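Long-range contacts in sulfatase (Bacteroides fragilis CAG:558, PDB 6USS), which probably hydrolyses aryl sulfate esters as a calcium-dependent arylsulfatase of the gut microbiome: residues P34-G45 and N314-G325; V131-I140 and A170-M181. The protein carries 1 engineered substitution. All blocks are in the same frame, centred on the assembly; numbering follows the deposited sequence.

Contact 1. Residues P34-G45 and N314-G325. With CA (calcium ion), chain C.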
# COMPACT_ATOMS: atom_id res chain seq x y z
N PRO A 34 -8.12 -10.94 17.48
CA PRO A 34 -6.93 -11.75 17.26
C PRO A 34 -6.15 -11.33 16.03
O PRO A 34 -6.70 -10.74 15.09
CB PRO A 34 -7.50 -13.16 17.08
CG PRO A 34 -8.83 -12.90 16.39
CD PRO A 34 -9.35 -11.60 16.99
N ASN A 35 -4.86 -11.64 16.04
CA ASN A 35 -4.12 -11.70 14.80
C ASN A 35 -4.52 -12.95 14.03
O ASN A 35 -4.93 -13.96 14.62
CB ASN A 35 -2.62 -11.71 15.05
CG ASN A 35 -2.20 -10.68 16.05
OD1 ASN A 35 -2.25 -9.48 15.80
ND2 ASN A 35 -1.79 -11.14 17.21
N ILE A 36 -4.38 -12.89 12.72
CA ILE A 36 -4.71 -13.97 11.82
C ILE A 36 -3.53 -14.19 10.89
O ILE A 36 -3.06 -13.26 10.23
CB ILE A 36 -5.97 -13.62 11.01
CG1 ILE A 36 -7.13 -13.29 11.98
CG2 ILE A 36 -6.29 -14.72 10.01
CD1 ILE A 36 -8.44 -12.89 11.31
N ILE A 37 -3.06 -15.43 10.83
CA ILE A 37 -2.11 -15.86 9.81
C ILE A 37 -2.81 -16.87 8.90
O ILE A 37 -3.26 -17.93 9.37
CB ILE A 37 -0.85 -16.48 10.40
CG1 ILE A 37 -0.09 -15.48 11.28
CG2 ILE A 37 0.05 -16.97 9.27
CD1 ILE A 37 1.08 -16.14 12.01
N LEU A 38 -2.88 -16.54 7.61
CA LEU A 38 -3.30 -17.46 6.55
C LEU A 38 -2.04 -17.97 5.88
O LEU A 38 -1.36 -17.21 5.17
CB LEU A 38 -4.21 -16.75 5.55
CG LEU A 38 -4.63 -17.56 4.32
CD1 LEU A 38 -5.31 -18.85 4.76
CD2 LEU A 38 -5.57 -16.72 3.46
N PHE A 39 -1.70 -19.24 6.12
CA PHE A 39 -0.49 -19.86 5.57
C PHE A 39 -0.96 -20.70 4.39
O PHE A 39 -1.65 -21.72 4.57
CB PHE A 39 0.22 -20.67 6.66
CG PHE A 39 1.56 -21.26 6.27
CD1 PHE A 39 1.64 -22.46 5.59
CD2 PHE A 39 2.75 -20.66 6.67
CE1 PHE A 39 2.89 -23.03 5.27
CE2 PHE A 39 3.99 -21.22 6.36
CZ PHE A 39 4.06 -22.40 5.66
N MET A 40 -0.62 -20.26 3.18
CA MET A 40 -1.11 -20.84 1.93
C MET A 40 0.07 -21.45 1.18
O MET A 40 1.01 -20.73 0.80
CB MET A 40 -1.81 -19.79 1.06
CG MET A 40 -2.36 -20.33 -0.24
SD MET A 40 -3.85 -21.35 -0.09
CE MET A 40 -4.96 -20.17 0.67
N VAL A 41 -0.01 -22.75 0.93
CA VAL A 41 0.99 -23.45 0.13
C VAL A 41 0.47 -23.59 -1.29
O VAL A 41 -0.74 -23.70 -1.52
CB VAL A 41 1.31 -24.83 0.74
CG1 VAL A 41 2.49 -25.45 0.04
CG2 VAL A 41 1.58 -24.68 2.23
N ASP A 42 1.38 -23.57 -2.25
CA ASP A 42 1.03 -23.65 -3.66
C ASP A 42 1.13 -25.09 -4.18
O ASP A 42 2.13 -25.77 -3.95
CB ASP A 42 1.95 -22.75 -4.49
CG ASP A 42 1.41 -22.51 -5.86
OD1 ASP A 42 0.17 -22.55 -5.99
OD2 ASP A 42 2.21 -22.28 -6.80
N ASP A 43 0.09 -25.54 -4.88
CA ASP A 43 0.10 -26.84 -5.56
C ASP A 43 0.39 -28.00 -4.61
O ASP A 43 0.97 -29.01 -5.01
CB ASP A 43 1.12 -26.87 -6.71
CG ASP A 43 0.77 -25.91 -7.84
OD1 ASP A 43 -0.36 -25.38 -7.82
OD2 ASP A 43 1.64 -25.68 -8.73
N MET A 44 0.01 -27.87 -3.34
CA MET A 44 0.22 -28.93 -2.36
C MET A 44 -0.99 -29.87 -2.34
O MET A 44 -2.14 -29.42 -2.22
CB MET A 44 0.47 -28.33 -0.98
CG MET A 44 0.61 -29.34 0.16
SD MET A 44 0.75 -28.61 1.80
CE MET A 44 0.85 -30.08 2.83
N GLY A 45 -0.74 -31.20 -2.46
CA GLY A 45 -1.82 -32.16 -2.50
C GLY A 45 -2.35 -32.57 -1.12
O GLY A 45 -1.71 -32.38 -0.08
N ASN A 314 -3.37 -15.33 21.11
CA ASN A 314 -4.29 -14.42 20.46
C ASN A 314 -4.05 -14.35 18.95
O ASN A 314 -4.24 -13.29 18.33
CB ASN A 314 -4.22 -13.04 21.10
CG ASN A 314 -5.51 -12.22 20.86
OD1 ASN A 314 -6.60 -12.78 20.65
ND2 ASN A 314 -5.38 -10.88 20.89
N THR A 315 -3.63 -15.46 18.34
CA THR A 315 -3.39 -15.52 16.90
C THR A 315 -4.07 -16.75 16.32
O THR A 315 -3.90 -17.86 16.82
CB THR A 315 -1.90 -15.57 16.57
OG1 THR A 315 -1.27 -14.34 16.98
CG2 THR A 315 -1.71 -15.77 15.08
N ILE A 316 -4.83 -16.54 15.26
CA ILE A 316 -5.44 -17.62 14.50
C ILE A 316 -4.50 -18.01 13.36
O ILE A 316 -4.02 -17.15 12.61
CB ILE A 316 -6.81 -17.19 13.94
CG1 ILE A 316 -7.79 -16.90 15.07
CG2 ILE A 316 -7.39 -18.26 13.05
CD1 ILE A 316 -9.13 -16.37 14.56
N VAL A 317 -4.23 -19.30 13.24
CA VAL A 317 -3.40 -19.84 12.18
C VAL A 317 -4.29 -20.70 11.29
O VAL A 317 -4.92 -21.65 11.77
CB VAL A 317 -2.22 -20.65 12.74
CG1 VAL A 317 -1.38 -21.23 11.61
CG2 VAL A 317 -1.37 -19.79 13.67
N ILE A 318 -4.35 -20.36 10.01
CA ILE A 318 -5.09 -21.15 9.03
C ILE A 318 -4.10 -21.69 8.02
O ILE A 318 -3.42 -20.91 7.32
CB ILE A 318 -6.19 -20.34 8.33
CG1 ILE A 318 -7.09 -19.63 9.34
CG2 ILE A 318 -7.02 -21.28 7.49
CD1 ILE A 318 -8.02 -18.60 8.71
N PHE A 319 -4.01 -23.01 7.93
CA PHE A 319 -3.19 -23.70 6.95
C PHE A 319 -4.08 -24.12 5.79
O PHE A 319 -5.16 -24.68 6.01
CB PHE A 319 -2.52 -24.92 7.57
CG PHE A 319 -1.52 -25.57 6.68
CD1 PHE A 319 -1.92 -26.46 5.69
CD2 PHE A 319 -0.17 -25.32 6.84
CE1 PHE A 319 -0.99 -27.08 4.87
CE2 PHE A 319 0.77 -25.93 6.02
CZ PHE A 319 0.36 -26.81 5.04
N MET A 320 -3.60 -23.87 4.57
CA MET A 320 -4.40 -24.18 3.40
C MET A 320 -3.47 -24.38 2.20
O MET A 320 -2.31 -23.97 2.21
CB MET A 320 -5.42 -23.07 3.14
CG MET A 320 -6.35 -23.31 1.97
SD MET A 320 -7.22 -24.87 2.12
CE MET A 320 -8.53 -24.63 0.93
N SER A 321 -3.99 -25.06 1.18
CA SER A 321 -3.33 -25.16 -0.10
C SER A 321 -4.31 -24.75 -1.19
O SER A 321 -5.52 -24.87 -1.04
CB SER A 321 -2.80 -26.58 -0.37
OG SER A 321 -2.24 -26.65 -1.67
N ASP A 322 -3.77 -24.27 -2.32
CA ASP A 322 -4.61 -23.65 -3.33
C ASP A 322 -5.11 -24.61 -4.41
O ASP A 322 -6.04 -24.24 -5.12
CB ASP A 322 -3.87 -22.48 -3.99
CG ASP A 322 -2.84 -22.94 -4.99
OD1 ASP A 322 -2.27 -24.04 -4.81
OD2 ASP A 322 -2.63 -22.21 -5.98
N ASN A 323 -4.52 -25.79 -4.57
CA ASN A 323 -5.04 -26.81 -5.48
C ASN A 323 -4.23 -28.09 -5.29
O ASN A 323 -3.30 -28.15 -4.49
CB ASN A 323 -5.02 -26.37 -6.95
CG ASN A 323 -3.65 -25.93 -7.42
OD1 ASN A 323 -2.72 -26.74 -7.50
ND2 ASN A 323 -3.52 -24.64 -7.76
N GLY A 324 -4.62 -29.14 -6.03
CA GLY A 324 -3.99 -30.44 -5.88
C GLY A 324 -2.55 -30.47 -6.39
O GLY A 324 -2.10 -29.63 -7.16
N GLY A 325 -1.81 -31.48 -5.94
CA GLY A 325 -0.45 -31.63 -6.40
C GLY A 325 -0.39 -31.92 -7.89
O GLY A 325 -1.33 -32.46 -8.48
CA CA C . -1.41 -23.39 -7.44
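Asp-42 and Asp-322 reach one calcium ion by different torsions: in Asp-42 CG swings opposite the backbone N (chi1 -164°), whereas in Asp-322 it sits between N and the carbonyl carbon (chi1 77°). The two carboxylates meet at the metal with their planes 59° apart. Asp-42 OD1 binds calcium at 2.3 Å and Asp-322 OD2 at 2.2 Å, while Asp-322 OD1 lies farther off, at 2.8 Å. Asp-322 OD1 also accepts from Asp-43 N at 2.8 Å, on its syn side and slightly out of the carboxylate plane, consistent with holding the backbone where Asp-43 OD1 binds the metal. Asn-323 and the engineered Cys-88 complete the site. Behind it, strands 35-41 and 315-321 run parallel in register: Asn-35, Ile-37, Phe-39 and Val-41 bond segment 314-325 through N and O, while Ile-36, Leu-38 and Met-40 turn to strand 253-258. On one face Phe-39 and Phe-319 point the same way with planes near parallel but barely overlapping; Met-44 SD comes to the edge of Phe-319, 3.7 Å from CZ. Ser-321 OG donates to Met-44 O at 2.8 Å, tying down the loop after strand 35-41. Lys-165 and Lys-348 form salt bridges with Asp-42 OD2 and Asp-43 OD2, respectively. With the metal, they probably offset the negative charge gathered at these strand ends, as expected of a sulfatase calcium site.

Contact 2. Residues V131-I140 and A170-M181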
# COMPACT_ATOMS: atom_id res chain seq x y z
N VAL A 131 -8.84 -12.86 -18.22
CA VAL A 131 -7.41 -13.14 -18.30
C VAL A 131 -6.61 -12.18 -17.44
O VAL A 131 -5.45 -12.45 -17.12
CB VAL A 131 -6.90 -13.07 -19.75
CG1 VAL A 131 -7.51 -14.18 -20.59
CG2 VAL A 131 -7.21 -11.69 -20.34
N ASN A 132 -7.20 -11.04 -17.08
CA ASN A 132 -6.46 -10.02 -16.35
C ASN A 132 -6.66 -10.09 -14.85
O ASN A 132 -5.99 -9.34 -14.13
CB ASN A 132 -6.84 -8.62 -16.85
CG ASN A 132 -6.14 -8.25 -18.15
OD1 ASN A 132 -5.24 -8.95 -18.62
ND2 ASN A 132 -6.59 -7.15 -18.75
N GLY A 133 -7.56 -10.96 -14.37
CA GLY A 133 -7.60 -11.25 -12.94
C GLY A 133 -8.62 -10.43 -12.18
O GLY A 133 -9.73 -10.19 -12.68
N VAL A 134 -8.29 -10.00 -10.98
CA VAL A 134 -9.20 -9.16 -10.21
C VAL A 134 -8.48 -7.87 -9.84
O VAL A 134 -7.25 -7.80 -9.80
CB VAL A 134 -9.72 -9.87 -8.95
CG1 VAL A 134 -10.32 -11.23 -9.32
CG2 VAL A 134 -8.59 -10.00 -7.91
N CYS A 135 -9.27 -6.84 -9.55
CA CYS A 135 -8.78 -5.59 -9.00
C CYS A 135 -9.94 -4.93 -8.26
O CYS A 135 -11.07 -5.44 -8.26
CB CYS A 135 -8.20 -4.70 -10.10
SG CYS A 135 -9.45 -4.21 -11.35
N GLN A 136 -9.66 -3.78 -7.64
CA GLN A 136 -10.68 -3.08 -6.87
C GLN A 136 -11.21 -1.85 -7.58
O GLN A 136 -12.03 -1.13 -7.00
CB GLN A 136 -10.14 -2.68 -5.49
CG GLN A 136 -9.72 -3.81 -4.60
CD GLN A 136 -9.50 -3.35 -3.15
OE1 GLN A 136 -10.44 -3.36 -2.34
NE2 GLN A 136 -8.27 -2.92 -2.83
N VAL A 137 -10.79 -1.60 -8.81
CA VAL A 137 -11.23 -0.43 -9.57
C VAL A 137 -12.07 -0.89 -10.75
O VAL A 137 -11.98 -2.06 -11.15
CB VAL A 137 -10.04 0.41 -10.02
CG1 VAL A 137 -9.42 1.08 -8.82
CG2 VAL A 137 -9.02 -0.47 -10.70
N PRO A 138 -12.92 -0.04 -11.30
CA PRO A 138 -13.73 -0.46 -12.45
C PRO A 138 -13.06 -0.13 -13.78
O PRO A 138 -11.97 0.47 -13.80
CB PRO A 138 -15.03 0.33 -12.25
CG PRO A 138 -14.56 1.61 -11.58
CD PRO A 138 -13.38 1.23 -10.71
N ASN A 139 -13.69 -0.55 -14.89
CA ASN A 139 -13.25 -0.20 -16.25
C ASN A 139 -11.86 -0.73 -16.56
O ASN A 139 -11.13 -0.14 -17.36
CB ASN A 139 -13.31 1.31 -16.49
CG ASN A 139 -14.68 1.91 -16.17
OD1 ASN A 139 -15.72 1.37 -16.56
ND2 ASN A 139 -14.68 3.03 -15.46
N ILE A 140 -11.46 -1.83 -15.94
CA ILE A 140 -10.20 -2.49 -16.29
C ILE A 140 -10.51 -3.71 -17.13
O ILE A 140 -11.13 -4.67 -16.65
CB ILE A 140 -9.39 -2.86 -15.04
CG1 ILE A 140 -9.12 -1.60 -14.21
CG2 ILE A 140 -8.08 -3.44 -15.47
CD1 ILE A 140 -8.40 -0.52 -14.98
N ALA A 170 -3.18 -9.74 -13.75
CA ALA A 170 -2.19 -9.92 -14.79
C ALA A 170 -1.13 -8.83 -14.69
O ALA A 170 -1.35 -7.79 -14.07
CB ALA A 170 -2.84 -9.91 -16.18
N VAL A 171 0.03 -9.08 -15.29
CA VAL A 171 1.09 -8.08 -15.29
C VAL A 171 0.58 -6.80 -15.96
O VAL A 171 -0.19 -6.84 -16.93
CB VAL A 171 2.35 -8.63 -15.98
CG1 VAL A 171 2.22 -8.61 -17.51
CG2 VAL A 171 3.58 -7.86 -15.51
N ASN A 172 0.97 -5.64 -15.39
CA ASN A 172 0.54 -4.32 -15.88
C ASN A 172 -0.98 -4.13 -15.85
O ASN A 172 -1.53 -3.41 -16.69
CB ASN A 172 1.06 -4.03 -17.29
CG ASN A 172 2.56 -3.95 -17.34
OD1 ASN A 172 3.19 -3.35 -16.47
ND2 ASN A 172 3.15 -4.56 -18.36
N THR A 173 -1.67 -4.76 -14.89
CA THR A 173 -3.02 -4.38 -14.51
C THR A 173 -3.06 -4.11 -13.00
O THR A 173 -2.18 -4.58 -12.27
CB THR A 173 -4.05 -5.47 -14.89
OG1 THR A 173 -3.84 -6.66 -14.13
CG2 THR A 173 -3.94 -5.78 -16.38
N PRO A 174 -4.02 -3.31 -12.51
CA PRO A 174 -3.95 -2.85 -11.10
C PRO A 174 -3.78 -3.96 -10.07
O PRO A 174 -3.05 -3.77 -9.09
CB PRO A 174 -5.27 -2.10 -10.90
CG PRO A 174 -5.61 -1.59 -12.27
CD PRO A 174 -5.12 -2.65 -13.25
N GLY A 175 -4.41 -5.11 -10.27
CA GLY A 175 -4.35 -6.18 -9.29
C GLY A 175 -3.03 -6.94 -9.23
O GLY A 175 -2.91 -7.85 -8.41
N GLU A 176 -2.05 -6.61 -10.07
CA GLU A 176 -0.73 -7.20 -9.91
C GLU A 176 -0.10 -6.80 -8.58
O GLU A 176 0.83 -7.47 -8.12
CB GLU A 176 0.20 -6.79 -11.05
CG GLU A 176 0.55 -5.34 -11.02
CD GLU A 176 1.37 -4.92 -12.20
OE1 GLU A 176 2.20 -5.73 -12.66
OE2 GLU A 176 1.21 -3.77 -12.68
N SER A 177 -0.58 -5.72 -7.95
CA SER A 177 0.03 -5.16 -6.76
C SER A 177 -0.69 -5.61 -5.50
O SER A 177 -1.87 -5.26 -5.31
CB SER A 177 0.01 -3.65 -6.82
OG SER A 177 0.58 -3.12 -5.65
N PRO A 178 -0.03 -6.35 -4.60
CA PRO A 178 -0.61 -6.54 -3.27
C PRO A 178 -1.03 -5.22 -2.60
O PRO A 178 -2.07 -5.19 -1.92
CB PRO A 178 0.53 -7.23 -2.51
CG PRO A 178 1.35 -7.93 -3.59
CD PRO A 178 1.28 -7.01 -4.76
N TYR A 179 -0.27 -4.13 -2.78
CA TYR A 179 -0.68 -2.84 -2.23
C TYR A 179 -2.04 -2.41 -2.77
O TYR A 179 -2.89 -1.94 -2.01
CB TYR A 179 0.35 -1.76 -2.55
CG TYR A 179 1.74 -2.03 -2.05
CD1 TYR A 179 2.02 -2.06 -0.68
CD2 TYR A 179 2.78 -2.24 -2.95
CE1 TYR A 179 3.29 -2.29 -0.21
CE2 TYR A 179 4.07 -2.49 -2.50
CZ TYR A 179 4.32 -2.51 -1.12
OH TYR A 179 5.60 -2.75 -0.66
N HIS A 180 -2.25 -2.53 -4.09
CA HIS A 180 -3.56 -2.19 -4.66
C HIS A 180 -4.68 -2.99 -4.01
O HIS A 180 -5.79 -2.47 -3.85
CB HIS A 180 -3.59 -2.44 -6.17
CG HIS A 180 -4.96 -2.31 -6.75
ND1 HIS A 180 -5.54 -1.09 -7.04
CD2 HIS A 180 -5.89 -3.25 -7.05
CE1 HIS A 180 -6.76 -1.29 -7.51
NE2 HIS A 180 -7.00 -2.59 -7.53
N MET A 181 -4.41 -4.25 -3.65
CA MET A 181 -5.41 -5.15 -3.09
C MET A 181 -5.62 -4.95 -1.60
O MET A 181 -6.40 -5.70 -1.00
CB MET A 181 -5.02 -6.60 -3.40
CG MET A 181 -5.02 -6.91 -4.89
SD MET A 181 -6.65 -6.64 -5.64
CE MET A 181 -7.59 -8.03 -4.99
O HOH W 1 -6.05 -6.46 -12.18
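His-180 and Gln-136 grip each other twice. In His-180 CG points opposite the backbone N (chi1 171°), which carries the imidazole to Gln-136 N. The backbone N of Gln-136 donates to His-180 NE2 at 2.9 Å, nearly straight (171°), and Gln-136 NE2 donates to His-180 O at 2.7 Å, in the carbonyl plane on a lone pair. Amide and imidazole are almost perpendicular. Pro-174 CB lies 3.7 Å above the centre of one face of the imidazole, and Val-137 CG1 meets the ring's edge. Pro-174 CG touches Val-137 CG2, and Pro-174 CD meets Ile-140 CG2. At the other end Ala-170 N donates to Asn-132 O at 2.9 Å, from above the carbonyl plane. Between these ends a water takes the N-H of Gly-175 and donates to Val-134 O and Thr-173 OG1. Thr-173 OG1 itself donates to Ala-170 O at 2.7 Å, bracing the type II turn 170-173. Farther out, Glu-184 of the second subunit bonds His-180 ND1, and Ser-148 and Glu-151 hold the Gln-136 amide, so the pair lies close to the dimer interface. Val-134 CG2 touches Met-181 CE, and both side chains pack on helix 88-97, while strand 133-135 pairs in parallel with strand 143-145.

From the N terminus, the chain enters the central mixed sheet along 34-45 and ends that strand at the calcium site. It then passes through helix 88-97 to 131-140, runs through strands 143-145 and 159-164, and folds back at 170-181, where contact 2 closes a short loop of 29 residues. Only after helix 283-308 does 314-325 return beside the first strand, so contact 1 closes a loop of 268 residues with contact 2 nested inside it. Their centres are 23 Å apart and they do not touch. Contact 1 joins two sheet strands at the metal; contact 2 fastens the connection between strands 159-164 and 185-187 to the small sheet near the second subunit.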